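Local structure of 39 kDa initiator binding protein (Trichomonas vaginalis, 1Q87) at residues L182-E185 and K189-S192. The protein binds the initiator (Inr) element of core promoters as a whole protein, of which this chain is the C-terminal domain. Sequence-based numbering, arbitrary orientation.
Sequences LMDE and KYDS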
loop_
_atom_site.group_PDB
_atom_site.type_symbol
_atom_site.label_atom_id
_atom_site.label_comp_id
_atom_site.label_asym_id
_atom_site.label_seq_id
_atom_site.Cartn_x
_atom_site.Cartn_y
_atom_site.Cartn_z
ATOM N N LEU A 182 -3.301 -9.876 -0.931
ATOM C CA LEU A 182 -3.007 -9.451 -2.274
ATOM C C LEU A 182 -3.845 -10.321 -3.208
ATOM O O LEU A 182 -4.044 -11.507 -2.946
ATOM C CB LEU A 182 -1.515 -9.582 -2.571
ATOM C CG LEU A 182 -0.624 -8.595 -1.817
ATOM C CD1 LEU A 182 0.795 -8.680 -2.371
ATOM C CD2 LEU A 182 -1.166 -7.169 -1.942
ATOM N N MET A 183 -4.385 -9.705 -4.260
ATOM C CA MET A 183 -5.220 -10.397 -5.246
ATOM C C MET A 183 -5.008 -9.726 -6.594
ATOM O O MET A 183 -4.845 -8.484 -6.663
ATOM C CB MET A 183 -6.706 -10.336 -4.871
ATOM C CG MET A 183 -7.583 -11.083 -5.854
ATOM S SD MET A 183 -9.255 -11.536 -5.241
ATOM C CE MET A 183 -9.874 -10.004 -4.891
ATOM N N ASP A 184 -5.017 -10.545 -7.652
ATOM C CA ASP A 184 -4.788 -10.056 -9.009
ATOM C C ASP A 184 -6.075 -9.968 -9.794
ATOM O O ASP A 184 -7.171 -10.179 -9.238
ATOM C CB ASP A 184 -3.722 -10.919 -9.736
ATOM C CG ASP A 184 -4.186 -12.381 -10.047
ATOM O OD1 ASP A 184 -3.293 -13.213 -10.346
ATOM O OD2 ASP A 184 -5.393 -12.715 -10.011
ATOM N N GLU A 185 -5.948 -9.650 -11.084
ATOM C CA GLU A 185 -7.105 -9.487 -11.961
ATOM C C GLU A 185 -7.887 -10.755 -12.166
ATOM O O GLU A 185 -9.047 -10.690 -12.567
ATOM C CB GLU A 185 -6.714 -8.926 -13.332
ATOM C CG GLU A 185 -5.948 -9.868 -14.203
ATOM C CD GLU A 185 -4.460 -9.846 -13.921
ATOM O OE1 GLU A 185 -3.688 -9.876 -14.905
ATOM O OE2 GLU A 185 -4.070 -9.803 -12.727
ATOM N N LYS A 189 -5.307 -14.959 -5.013
ATOM C CA LYS A 189 -4.767 -14.376 -3.780
ATOM C C LYS A 189 -3.317 -14.779 -3.524
ATOM O O LYS A 189 -2.845 -15.778 -4.034
ATOM C CB LYS A 189 -5.656 -14.791 -2.595
ATOM C CG LYS A 189 -7.138 -14.456 -2.819
ATOM C CD LYS A 189 -8.005 -14.532 -1.561
ATOM C CE LYS A 189 -8.454 -15.946 -1.240
ATOM N NZ LYS A 189 -9.410 -16.484 -2.250
ATOM N N TYR A 190 -2.592 -13.967 -2.769
ATOM C CA TYR A 190 -1.207 -14.272 -2.439
ATOM C C TYR A 190 -1.058 -14.027 -0.943
ATOM O O TYR A 190 -1.842 -13.291 -0.350
ATOM C CB TYR A 190 -0.242 -13.400 -3.235
ATOM C CG TYR A 190 -0.331 -13.636 -4.722
ATOM C CD1 TYR A 190 0.331 -14.713 -5.331
ATOM C CD2 TYR A 190 -1.135 -12.823 -5.519
ATOM C CE1 TYR A 190 0.181 -14.967 -6.703
ATOM C CE2 TYR A 190 -1.292 -13.066 -6.878
ATOM C CZ TYR A 190 -0.637 -14.132 -7.467
ATOM O OH TYR A 190 -0.811 -14.338 -8.816
ATOM N N ASP A 191 -0.064 -14.663 -0.335
ATOM C CA ASP A 191 0.142 -14.545 1.096
ATOM C C ASP A 191 0.749 -13.216 1.514
ATOM O O ASP A 191 0.396 -12.678 2.550
ATOM C CB ASP A 191 1.049 -15.674 1.608
ATOM C CG ASP A 191 0.389 -17.043 1.547
ATOM O OD1 ASP A 191 -0.850 -17.124 1.630
ATOM O OD2 ASP A 191 1.122 -18.048 1.438
ATOM N N SER A 192 1.669 -12.689 0.720
ATOM C CA SER A 192 2.309 -11.451 1.101
ATOM C C SER A 192 2.961 -10.831 -0.116
ATOM O O SER A 192 3.021 -11.445 -1.183
ATOM C CB SER A 192 3.404 -11.763 2.086
ATOM O OG SER A 192 4.555 -12.186 1.357
#
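The Y190 ring meets D184 at its edge, where OD1 of the carboxylate lies near the ring plane and 3.1 Å from the Y190 hydroxyl OH. A hydrogen bond from OH to OD1 is possible but not settled, since another acceptor lies within reach of that proton. The two side chains cross at about a right angle, with carboxylate and ring planes 75° apart, so the aspartate does not stack on the aromatic face. The backbone carbonyl oxygen of L182 lies obliquely to the same ring, and Y196 of helix 193-199 adds a T-shaped pairing of rings. In D184, chi1 of 68° sets CG between the backbone N and the carbonyl carbon, and from there OD1 comes to the Y190 hydroxyl. Its second oxygen, OD2, is gripped twice, by the backbone N-H groups of N186 and of E188, which holds the carboxylate across the loop.

Backbone pairing supplies the frame. Y190 N donates to L182 O over 2.9 Å, the N-H...O angle being 143°. That oxygen also receives a CA-H...O contact from K189, whose CA is 3.1 Å from L182 O. On the face shared by L182 and Y190, L182 CB and Y190 CB touch at 4.1 Å. L182 CD1 reaches 3.7 Å from S192 O. Helix 193-199 covers this side through W193 and Y196 against L182, and S192 is its N-cap, with OG hydrogen-bonded to K195 N. On the other face, M183 SD lies 4.3 Å from K189 CG; the lysine chain then leads away, bent at its outer torsions.

This is a short antiparallel beta hairpin, with L182-Y190 as a hydrogen-bonded pair and M183-K189 as a non-hydrogen-bonded one; 189-190 is an outermost strand of the five-stranded antiparallel sheet within this chain and leads directly into a helix, and M183 joins 182-183 to strand 165-171 by backbone hydrogen bonds to W170.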